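Local coordinates for glucokinase (Thermus thermophilus, PDB 3VOV), which phosphorylates hexoses such as glucose, most likely with ATP as phosphate donor, as a zinc-containing hexokinase of the ROK family, at residues 240-245 / 276-281; 130-135 / 246-251; 126-131 / 138-143. One frame throughout, in Å; residues are numbered along the deposited sequence.

Overall arrangement
All three contacts are built on one mixed sheet of the actin-like ATPase fold, in which strand 127-132 is the central strand. Interaction 3 joins it to its antiparallel partner 136-142, and on its other side runs strand 240-244, which interaction 1 ties in parallel to 275-277. The centres of interactions 1 and 3 lie about 10 Å apart, and G244 N reaches L130 O at 2.9 Å, a probable hydrogen bond. Interaction 2 sits where strand 127-132 ends and meets helix 246-249, which follows strand 240-244; its centre is about 10 Å from interaction 1 and 16 Å from interaction 3. A bound zinc ion lies about 12 Å from the L130 side chain and about 13 Å from that of T134.

Interaction 1: 240-245 / 276-281; sequences VVVLGG and RRARLG
R276 pairs with V242 as two parallel strands run side by side. Its N-H donates to V241 O at 2.8 Å and its carbonyl accepts from L243 N at 2.9 Å, both bonds lying nearly along the C=O axis, so R276 bonds the two peptide groups that flank V242, through the C=O of one and the N-H of the other. With CG anti to the carbonyl carbon (chi1 -65°) and the chain extended to NE, the arginine runs back to V240, whose CG2 lies 3.7 Å from R276 CZ, over one face of the guanidinium and offset toward its rim; the methyl thus lies over the flat cation while NH2 donates to A120 O. Cutting this side chain back to an alanine would probably uncover the V240 methyl and leave A120 O without this donor. R277 projects from the opposite face of the sheet, where it forms a cation-pi contact with W256 and gives NH1 to L249 O. A278 lies past the strand, yet A278 N still bonds L243 O at 2.8 Å, coming from 50° above the carbonyl plane. The small A278 CB packs 3.6 Å from G244 CA, where a side chain on the glycine would collide with it, and V242 CG1 lies 3.5 Å from A278 CA. Strand 275-277 edges the sheet within the chain: V242 and A278 lean on E115 of helix 107-118, while L243 faces helix 253-265 and strand 240-244 is bonded to 127-132.

Interaction 2: 130-135 / 246-251; sequences LTVSTG and GVALNA
V132 meets the first turn of helix 246-249 with both its carbonyl and its side chain. Its O receives V247 N at 3.0 Å, tilted 22° from the carbonyl plane, and more weakly A248 N at 3.4 Å. Amides at a helix's first turn have no carbonyl of an earlier turn to bond, so the strand end supplies the acceptor. The beta-branched side chain fits the same corner: with CG1 anti to the backbone N (chi1 -174°), the V132 and V247 side chains cross at about a right angle, and V132 CG1 touches V247 CG1 at 3.9 Å, while V132 CB rests 3.8 Å from A248 CB, where the small alanine suits the close approach of strand and helix. The helix follows strand 240-244 after G245, its N-cap residue, in a run of three glycines, G244 to G246; in actin-like ATPases such a strand-to-helix turn typically belongs to the nucleotide-binding region, and the same is probable here. At S133 the strand has given way to loop. Its side chain starts away from the helix, and the contact is made by its carbonyl, V247 CG2 lying 3.5 Å from S133 O. T134 turns from the helix as well; its side chain packs on R184 of helix 183-194, the helix whose L186 also touches V247.

Interaction 3: 126-131 / 138-143; sequences SSLYLT and GGVVLG
L128 and V140 face each other across a beta hairpin, strands 127-132 and 136-142; the axes of 127-131 and 138-142 run antiparallel at 172° and approach to 4.6 Å. In the actin-like fold the turn of a hairpin in this place commonly contacts nucleotide phosphates, so a similar role for the turn between these strands is plausible. The two residues form a non-hydrogen-bonded pair and cross obliquely, methyl against methyl, with L128 CD2 4.1 Å from V140 CG2. Both lean on F236 of helix 212-236, as suits branched apolar chains on a buried face. L130 lies on that face too, opposite G138. There the strands close to 4.1 Å between the CA atoms of L130 and G138, and a beta-carbon on G138 would run into Y129 O, which explains the glycine. The other face carries S127, V141 and Y129. Y129 has CG anti to the backbone N (chi1 172°), which turns its ring toward helix 107-118, against A111, A112 and E115, and toward V242. G139, its hydrogen-bonded partner, sets no side chain beside the ring, whose edge is met near its plane by G139 N. The pair is joined by Y129 N to G139 O and G139 N to Y129 O, both 2.9 Å. S127 and V141 repeat the pattern two residues away, V141 N giving S127 O the straighter bond, 171° at the hydrogen. The S127 hydroxyl lies 4.0 Å from V141 CB and is hydrogen-bonded to H116 ND1, so a small polar side chain suits this helix-covered face. At the open end of the hairpin L142 packs on L142 of the second subunit, and within the chain L142 CD2 comes back to touch S126 CB at 4.1 Å, while S126 OG is hydrogen-bonded to G239 N.

Interaction 1: 240-245 / 276-281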
ATOM      1  N   VAL B 240      22.309  -3.103 -18.089  1.00 21.02           N
ATOM      2  CA  VAL B 240      22.366  -4.173 -17.092  1.00 20.82           C
ATOM      3  C   VAL B 240      22.049  -3.533 -15.743  1.00 20.65           C
ATOM      4  O   VAL B 240      22.360  -2.350 -15.502  1.00 19.76           O
ATOM      5  CB  VAL B 240      23.809  -4.832 -17.093  1.00 22.08           C
ATOM      6  CG1 VAL B 240      24.147  -5.551 -15.823  1.00 23.02           C
ATOM      7  CG2 VAL B 240      23.947  -5.821 -18.293  1.00 20.96           C
ATOM      8  N   VAL B 241      21.458  -4.335 -14.866  1.00 19.37           N
ATOM      9  CA  VAL B 241      21.287  -3.976 -13.465  1.00 18.71           C
ATOM     10  C   VAL B 241      22.274  -4.785 -12.623  1.00 18.70           C
ATOM     11  O   VAL B 241      22.355  -6.031 -12.748  1.00 19.28           O
ATOM     12  CB  VAL B 241      19.840  -4.234 -13.018  1.00 19.36           C
ATOM     13  CG1 VAL B 241      19.683  -3.959 -11.518  1.00 19.88           C
ATOM     14  CG2 VAL B 241      18.892  -3.370 -13.859  1.00 15.52           C
ATOM     15  N   VAL B 242      23.019  -4.107 -11.756  1.00 18.56           N
ATOM     16  CA  VAL B 242      24.002  -4.803 -10.905  1.00 18.23           C
ATOM     17  C   VAL B 242      23.583  -4.674  -9.444  1.00 18.85           C
ATOM     18  O   VAL B 242      23.260  -3.566  -8.995  1.00 18.88           O
ATOM     19  CB  VAL B 242      25.437  -4.201 -11.081  1.00 18.51           C
ATOM     20  CG1 VAL B 242      26.501  -4.969 -10.210  1.00 18.84           C
ATOM     21  CG2 VAL B 242      25.862  -4.213 -12.542  1.00 15.50           C
ATOM     22  N   LEU B 243      23.571  -5.795  -8.719  1.00 18.75           N
ATOM     23  CA  LEU B 243      23.219  -5.781  -7.302  1.00 19.07           C
ATOM     24  C   LEU B 243      24.390  -6.253  -6.454  1.00 19.28           C
ATOM     25  O   LEU B 243      24.914  -7.363  -6.639  1.00 19.02           O
ATOM     26  CB  LEU B 243      21.981  -6.668  -7.025  1.00 17.60           C
ATOM     27  CG  LEU B 243      21.467  -6.791  -5.583  1.00 18.19           C
ATOM     28  CD1 LEU B 243      20.988  -5.444  -5.063  1.00 16.65           C
ATOM     29  CD2 LEU B 243      20.315  -7.817  -5.497  1.00 18.11           C
ATOM     30  N   GLY B 244      24.795  -5.404  -5.515  1.00 20.15           N
ATOM     31  CA  GLY B 244      25.864  -5.753  -4.589  1.00 20.70           C
ATOM     32  C   GLY B 244      25.508  -5.426  -3.156  1.00 21.16           C
ATOM     33  O   GLY B 244      24.326  -5.315  -2.784  1.00 19.70           O
ATOM     34  N   GLY B 245      26.558  -5.271  -2.365  1.00 20.94           N
ATOM     35  CA  GLY B 245      26.472  -5.042  -0.940  1.00 22.60           C
ATOM     36  C   GLY B 245      26.442  -6.318  -0.131  1.00 23.13           C
ATOM     37  O   GLY B 245      25.858  -7.297  -0.553  1.00 23.08           O
ATOM     38  N   ARG B 276      22.531  -8.797 -12.430  1.00 19.96           N
ATOM     39  CA  ARG B 276      23.794  -9.523 -12.168  1.00 20.96           C
ATOM     40  C   ARG B 276      24.349  -9.198 -10.794  1.00 20.68           C
ATOM     41  O   ARG B 276      24.228  -8.056 -10.333  1.00 20.29           O
ATOM     42  CB  ARG B 276      24.888  -9.169 -13.223  1.00 20.63           C
ATOM     43  CG  ARG B 276      24.536  -9.622 -14.618  1.00 22.78           C
ATOM     44  CD  ARG B 276      25.707  -9.419 -15.605  1.00 24.47           C
ATOM     45  NE  ARG B 276      25.281  -9.608 -17.000  1.00 20.86           N
ATOM     46  CZ  ARG B 276      25.835  -9.010 -18.048  1.00 25.76           C
ATOM     47  NH1 ARG B 276      25.401  -9.307 -19.277  1.00 20.83           N
ATOM     48  NH2 ARG B 276      26.808  -8.113 -17.888  1.00 20.68           N
ATOM     49  N   ARG B 277      24.966 -10.181 -10.151  1.00 20.74           N
ATOM     50  CA  ARG B 277      25.642  -9.966  -8.867  1.00 22.14           C
ATOM     51  C   ARG B 277      26.872  -9.090  -9.085  1.00 21.60           C
ATOM     52  O   ARG B 277      27.661  -9.369 -10.003  1.00 21.06           O
ATOM     53  CB  ARG B 277      26.190 -11.294  -8.359  1.00 22.96           C
ATOM     54  CG  ARG B 277      25.207 -12.121  -7.646  1.00 30.53           C
ATOM     55  CD  ARG B 277      25.838 -13.361  -7.001  1.00 34.30           C
ATOM     56  NE  ARG B 277      24.797 -14.061  -6.244  1.00 38.88           N
ATOM     57  CZ  ARG B 277      24.783 -14.156  -4.915  1.00 38.89           C
ATOM     58  NH1 ARG B 277      25.785 -13.640  -4.192  1.00 36.40           N
ATOM     59  NH2 ARG B 277      23.779 -14.790  -4.318  1.00 39.18           N
ATOM     60  N   ALA B 278      27.072  -8.090  -8.237  1.00 21.34           N
ATOM     61  CA  ALA B 278      28.331  -7.300  -8.278  1.00 22.52           C
ATOM     62  C   ALA B 278      29.536  -8.237  -8.172  1.00 23.57           C
ATOM     63  O   ALA B 278      29.499  -9.163  -7.371  1.00 23.65           O
ATOM     64  CB  ALA B 278      28.365  -6.254  -7.163  1.00 22.48           C
ATOM     65  N   ARG B 279      30.581  -7.964  -8.960  1.00 24.33           N
ATOM     66  CA  ARG B 279      31.764  -8.829  -9.009  1.00 25.30           C
ATOM     67  C   ARG B 279      32.958  -8.366  -8.203  1.00 25.60           C
ATOM     68  O   ARG B 279      33.851  -9.190  -7.919  1.00 24.12           O
ATOM     69  CB  ARG B 279      32.207  -9.074 -10.440  1.00 25.47           C
ATOM     70  CG  ARG B 279      31.356 -10.147 -11.127  1.00 30.37           C
ATOM     71  CD  ARG B 279      31.582 -10.177 -12.621  1.00 37.91           C
ATOM     72  NE  ARG B 279      30.375 -10.665 -13.286  1.00 43.18           N
ATOM     73  CZ  ARG B 279      30.184 -10.715 -14.603  1.00 46.53           C
ATOM     74  NH1 ARG B 279      31.136 -10.303 -15.460  1.00 47.09           N
ATOM     75  NH2 ARG B 279      29.021 -11.181 -15.062  1.00 46.12           N
ATOM     76  N   LEU B 280      33.009  -7.072  -7.850  1.00 24.17           N
ATOM     77  CA  LEU B 280      34.300  -6.524  -7.387  1.00 24.69           C
ATOM     78  C   LEU B 280      34.475  -6.538  -5.892  1.00 25.75           C
ATOM     79  O   LEU B 280      35.535  -6.179  -5.408  1.00 25.34           O
ATOM     80  CB  LEU B 280      34.537  -5.110  -7.917  1.00 23.24           C
ATOM     81  CG  LEU B 280      34.554  -5.008  -9.432  1.00 23.00           C
ATOM     82  CD1 LEU B 280      34.579  -3.564  -9.875  1.00 21.64           C
ATOM     83  CD2 LEU B 280      35.755  -5.756 -10.020  1.00 22.74           C
ATOM     84  N   GLY B 281      33.430  -6.893  -5.155  1.00 26.44           N
ATOM     85  CA  GLY B 281      33.555  -7.005  -3.711  1.00 28.81           C
ATOM     86  C   GLY B 281      34.076  -5.743  -3.023  1.00 29.80           C
ATOM     87  O   GLY B 281      33.666  -4.610  -3.334  1.00 30.09           O
TER

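Interaction 2: 130-135 / 246-251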
ATOM      1  N   LEU B 130      22.829  -1.147  -7.390  1.00 17.00           N
ATOM      2  CA  LEU B 130      22.227  -0.990  -6.057  1.00 16.15           C
ATOM      3  C   LEU B 130      23.048  -1.762  -5.085  1.00 16.73           C
ATOM      4  O   LEU B 130      23.490  -2.867  -5.395  1.00 16.81           O
ATOM      5  CB  LEU B 130      20.802  -1.557  -6.054  1.00 15.46           C
ATOM      6  CG  LEU B 130      19.935  -1.143  -4.850  1.00 17.09           C
ATOM      7  CD1 LEU B 130      19.421   0.265  -5.079  1.00 14.09           C
ATOM      8  CD2 LEU B 130      18.756  -2.146  -4.656  1.00 16.02           C
ATOM      9  N   THR B 131      23.333  -1.163  -3.942  1.00 17.36           N
ATOM     10  CA  THR B 131      24.056  -1.887  -2.902  1.00 19.26           C
ATOM     11  C   THR B 131      23.191  -1.977  -1.670  1.00 19.00           C
ATOM     12  O   THR B 131      22.764  -0.951  -1.130  1.00 18.19           O
ATOM     13  CB  THR B 131      25.460  -1.240  -2.579  1.00 19.46           C
ATOM     14  OG1 THR B 131      25.994  -1.816  -1.384  1.00 22.92           O
ATOM     15  CG2 THR B 131      25.350   0.252  -2.441  1.00 20.27           C
ATOM     16  N   VAL B 132      22.942  -3.214  -1.233  1.00 19.09           N
ATOM     17  CA  VAL B 132      22.214  -3.469   0.012  1.00 20.23           C
ATOM     18  C   VAL B 132      23.206  -3.870   1.100  1.00 21.02           C
ATOM     19  O   VAL B 132      23.817  -4.924   1.057  1.00 21.34           O
ATOM     20  CB  VAL B 132      21.111  -4.580  -0.197  1.00 19.22           C
ATOM     21  CG1 VAL B 132      20.231  -4.759   1.052  1.00 19.91           C
ATOM     22  CG2 VAL B 132      20.243  -4.205  -1.381  1.00 17.78           C
ATOM     23  N   SER B 133      23.364  -2.993   2.068  1.00 22.90           N
ATOM     24  CA  SER B 133      24.215  -3.222   3.209  1.00 23.66           C
ATOM     25  C   SER B 133      23.429  -2.741   4.436  1.00 23.68           C
ATOM     26  O   SER B 133      22.240  -3.022   4.582  1.00 23.47           O
ATOM     27  CB  SER B 133      25.500  -2.380   3.038  1.00 24.38           C
ATOM     28  OG  SER B 133      26.407  -2.606   4.092  1.00 27.51           O
ATOM     29  N   THR B 134      24.105  -2.036   5.329  1.00 23.57           N
ATOM     30  CA  THR B 134      23.494  -1.426   6.479  1.00 24.54           C
ATOM     31  C   THR B 134      22.343  -0.503   6.020  1.00 23.32           C
ATOM     32  O   THR B 134      21.244  -0.556   6.575  1.00 21.70           O
ATOM     33  CB  THR B 134      24.572  -0.623   7.269  1.00 25.93           C
ATOM     34  OG1 THR B 134      25.414  -1.554   7.981  1.00 30.63           O
ATOM     35  CG2 THR B 134      23.908   0.209   8.287  1.00 29.38           C
ATOM     36  N   GLY B 135      22.647   0.338   5.016  1.00 22.15           N
ATOM     37  CA  GLY B 135      21.686   1.159   4.286  1.00 22.17           C
ATOM     38  C   GLY B 135      21.505   0.618   2.862  1.00 21.05           C
ATOM     39  O   GLY B 135      22.107  -0.399   2.501  1.00 21.95           O
ATOM     40  N   GLY B 246      26.940  -6.264   1.103  1.00 24.37           N
ATOM     41  CA  GLY B 246      27.123  -7.481   1.883  1.00 25.57           C
ATOM     42  C   GLY B 246      25.847  -8.161   2.309  1.00 26.77           C
ATOM     43  O   GLY B 246      25.815  -9.394   2.472  1.00 29.12           O
ATOM     44  N   VAL B 247      24.782  -7.377   2.500  1.00 25.75           N
ATOM     45  CA  VAL B 247      23.537  -7.956   2.940  1.00 24.62           C
ATOM     46  C   VAL B 247      22.888  -8.745   1.799  1.00 25.29           C
ATOM     47  O   VAL B 247      22.412  -9.867   2.024  1.00 26.58           O
ATOM     48  CB  VAL B 247      22.599  -6.879   3.562  1.00 23.84           C
ATOM     49  CG1 VAL B 247      21.254  -7.424   3.781  1.00 24.99           C
ATOM     50  CG2 VAL B 247      23.185  -6.378   4.889  1.00 21.11           C
ATOM     51  N   ALA B 248      22.863  -8.189   0.586  1.00 23.03           N
ATOM     52  CA  ALA B 248      22.260  -8.917  -0.528  1.00 23.66           C
ATOM     53  C   ALA B 248      23.151 -10.112  -0.959  1.00 24.68           C
ATOM     54  O   ALA B 248      22.673 -11.225  -1.154  1.00 25.41           O
ATOM     55  CB  ALA B 248      22.039  -8.008  -1.675  1.00 21.75           C
ATOM     56  N   LEU B 249      24.441  -9.877  -1.111  1.00 24.28           N
ATOM     57  CA  LEU B 249      25.329 -10.937  -1.623  1.00 27.23           C
ATOM     58  C   LEU B 249      25.480 -12.147  -0.674  1.00 27.84           C
ATOM     59  O   LEU B 249      25.617 -13.266  -1.139  1.00 28.86           O
ATOM     60  CB  LEU B 249      26.710 -10.370  -2.006  1.00 27.15           C
ATOM     61  CG  LEU B 249      26.724  -9.258  -3.078  1.00 28.34           C
ATOM     62  CD1 LEU B 249      28.097  -8.649  -3.188  1.00 30.23           C
ATOM     63  CD2 LEU B 249      26.327  -9.794  -4.414  1.00 28.53           C
ATOM     64  N   ASN B 250      25.421 -11.934   0.636  1.00 28.02           N
ATOM     65  CA  ASN B 250      25.563 -13.046   1.572  1.00 28.95           C
ATOM     66  C   ASN B 250      24.253 -13.571   2.142  1.00 28.92           C
ATOM     67  O   ASN B 250      24.254 -14.421   3.021  1.00 28.40           O
ATOM     68  CB  ASN B 250      26.556 -12.676   2.676  1.00 30.28           C
ATOM     69  CG  ASN B 250      27.946 -12.404   2.119  1.00 32.45           C
ATOM     70  OD1 ASN B 250      28.514 -13.243   1.411  1.00 36.10           O
ATOM     71  ND2 ASN B 250      28.480 -11.229   2.397  1.00 32.92           N
ATOM     72  N   ALA B 251      23.135 -13.106   1.597  1.00 28.83           N
ATOM     73  CA  ALA B 251      21.815 -13.571   2.015  1.00 29.00           C
ATOM     74  C   ALA B 251      21.554 -15.029   1.602  1.00 30.06           C
ATOM     75  O   ALA B 251      22.093 -15.493   0.604  1.00 29.45           O
ATOM     76  CB  ALA B 251      20.744 -12.653   1.436  1.00 29.18           C
TER

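Interaction 3: 126-131 / 138-143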
ATOM      1  N   SER B 126      25.407   1.769 -20.420  1.00 23.96           N
ATOM      2  CA  SER B 126      24.730   2.290 -19.236  1.00 22.62           C
ATOM      3  C   SER B 126      24.487   1.131 -18.292  1.00 22.42           C
ATOM      4  O   SER B 126      24.321  -0.032 -18.721  1.00 22.23           O
ATOM      5  CB  SER B 126      23.423   3.047 -19.586  1.00 22.81           C
ATOM      6  OG  SER B 126      22.363   2.160 -19.992  1.00 21.40           O
ATOM      7  N   SER B 127      24.509   1.424 -17.001  1.00 21.79           N
ATOM      8  CA  SER B 127      24.115   0.436 -16.032  1.00 21.33           C
ATOM      9  C   SER B 127      23.534   1.108 -14.785  1.00 22.07           C
ATOM     10  O   SER B 127      23.633   2.330 -14.580  1.00 20.62           O
ATOM     11  CB  SER B 127      25.278  -0.517 -15.686  1.00 21.90           C
ATOM     12  OG  SER B 127      26.355   0.207 -15.119  1.00 21.62           O
ATOM     13  N   LEU B 128      22.956   0.277 -13.938  1.00 21.36           N
ATOM     14  CA  LEU B 128      22.304   0.746 -12.749  1.00 21.44           C
ATOM     15  C   LEU B 128      22.772  -0.188 -11.658  1.00 21.24           C
ATOM     16  O   LEU B 128      22.740  -1.400 -11.823  1.00 20.90           O
ATOM     17  CB  LEU B 128      20.815   0.602 -13.008  1.00 23.65           C
ATOM     18  CG  LEU B 128      19.670   0.881 -12.076  1.00 27.47           C
ATOM     19  CD1 LEU B 128      19.944   0.324 -10.727  1.00 28.80           C
ATOM     20  CD2 LEU B 128      19.250   2.353 -12.077  1.00 29.11           C
ATOM     21  N   TYR B 129      23.235   0.382 -10.558  1.00 19.01           N
ATOM     22  CA  TYR B 129      23.820  -0.394  -9.476  1.00 19.32           C
ATOM     23  C   TYR B 129      23.123  -0.099  -8.150  1.00 17.91           C
ATOM     24  O   TYR B 129      22.865   1.064  -7.828  1.00 18.38           O
ATOM     25  CB  TYR B 129      25.285  -0.002  -9.368  1.00 19.58           C
ATOM     26  CG  TYR B 129      26.023  -0.568  -8.183  1.00 20.38           C
ATOM     27  CD1 TYR B 129      26.497  -1.854  -8.215  1.00 17.13           C
ATOM     28  CD2 TYR B 129      26.289   0.213  -7.055  1.00 18.65           C
ATOM     29  CE1 TYR B 129      27.199  -2.397  -7.140  1.00 18.09           C
ATOM     30  CE2 TYR B 129      27.003  -0.304  -5.970  1.00 16.73           C
ATOM     31  CZ  TYR B 129      27.461  -1.628  -6.037  1.00 20.60           C
ATOM     32  OH  TYR B 129      28.192  -2.189  -5.012  1.00 21.98           O
ATOM     33  N   LEU B 130      22.829  -1.147  -7.390  1.00 17.00           N
ATOM     34  CA  LEU B 130      22.227  -0.990  -6.057  1.00 16.15           C
ATOM     35  C   LEU B 130      23.048  -1.762  -5.085  1.00 16.73           C
ATOM     36  O   LEU B 130      23.490  -2.867  -5.395  1.00 16.81           O
ATOM     37  CB  LEU B 130      20.802  -1.557  -6.054  1.00 15.46           C
ATOM     38  CG  LEU B 130      19.935  -1.143  -4.850  1.00 17.09           C
ATOM     39  CD1 LEU B 130      19.421   0.265  -5.079  1.00 14.09           C
ATOM     40  CD2 LEU B 130      18.756  -2.146  -4.656  1.00 16.02           C
ATOM     41  N   THR B 131      23.333  -1.163  -3.942  1.00 17.36           N
ATOM     42  CA  THR B 131      24.056  -1.887  -2.902  1.00 19.26           C
ATOM     43  C   THR B 131      23.191  -1.977  -1.670  1.00 19.00           C
ATOM     44  O   THR B 131      22.764  -0.951  -1.130  1.00 18.19           O
ATOM     45  CB  THR B 131      25.460  -1.240  -2.579  1.00 19.46           C
ATOM     46  OG1 THR B 131      25.994  -1.816  -1.384  1.00 22.92           O
ATOM     47  CG2 THR B 131      25.350   0.252  -2.441  1.00 20.27           C
ATOM     48  N   GLY B 138      23.026   3.383  -4.188  1.00 17.75           N
ATOM     49  CA  GLY B 138      23.185   2.964  -5.571  1.00 18.49           C
ATOM     50  C   GLY B 138      23.895   3.965  -6.426  1.00 18.50           C
ATOM     51  O   GLY B 138      24.446   4.937  -5.945  1.00 18.62           O
ATOM     52  N   GLY B 139      23.884   3.732  -7.724  1.00 18.81           N
ATOM     53  CA  GLY B 139      24.505   4.665  -8.644  1.00 17.33           C
ATOM     54  C   GLY B 139      23.994   4.387 -10.021  1.00 17.90           C
ATOM     55  O   GLY B 139      23.628   3.239 -10.324  1.00 18.30           O
ATOM     56  N   VAL B 140      23.907   5.449 -10.832  1.00 17.17           N
ATOM     57  CA  VAL B 140      23.519   5.355 -12.216  1.00 17.98           C
ATOM     58  C   VAL B 140      24.678   5.813 -13.107  1.00 18.39           C
ATOM     59  O   VAL B 140      25.221   6.914 -12.919  1.00 17.36           O
ATOM     60  CB  VAL B 140      22.282   6.226 -12.514  1.00 19.57           C
ATOM     61  CG1 VAL B 140      21.778   5.895 -13.933  1.00 20.80           C
ATOM     62  CG2 VAL B 140      21.163   5.914 -11.495  1.00 16.45           C
ATOM     63  N   VAL B 141      25.030   4.960 -14.065  1.00 17.52           N
ATOM     64  CA  VAL B 141      26.148   5.192 -15.004  1.00 18.28           C
ATOM     65  C   VAL B 141      25.554   5.250 -16.404  1.00 19.11           C
ATOM     66  O   VAL B 141      24.947   4.289 -16.878  1.00 19.23           O
ATOM     67  CB  VAL B 141      27.215   4.080 -14.915  1.00 17.93           C
ATOM     68  CG1 VAL B 141      28.404   4.337 -15.882  1.00 18.06           C
ATOM     69  CG2 VAL B 141      27.756   4.000 -13.426  1.00 17.46           C
ATOM     70  N   LEU B 142      25.658   6.414 -17.010  1.00 19.52           N
ATOM     71  CA  LEU B 142      25.226   6.603 -18.376  1.00 21.62           C
ATOM     72  C   LEU B 142      26.330   7.198 -19.269  1.00 22.56           C
ATOM     73  O   LEU B 142      27.083   8.029 -18.770  1.00 21.33           O
ATOM     74  CB  LEU B 142      24.085   7.669 -18.362  1.00 23.11           C
ATOM     75  CG  LEU B 142      22.938   7.581 -17.326  1.00 23.08           C
ATOM     76  CD1 LEU B 142      22.026   8.810 -17.304  1.00 23.46           C
ATOM     77  CD2 LEU B 142      22.103   6.336 -17.547  1.00 21.65           C
ATOM     78  N   GLY B 143      26.434   6.820 -20.570  1.00 23.88           N
ATOM     79  CA  GLY B 143      27.719   6.095 -21.145  1.00 24.77           C
ATOM     80  C   GLY B 143      28.911   6.474 -20.239  1.00 24.68           C
ATOM     81  O   GLY B 143      29.776   7.267 -20.624  1.00 24.84           O
TER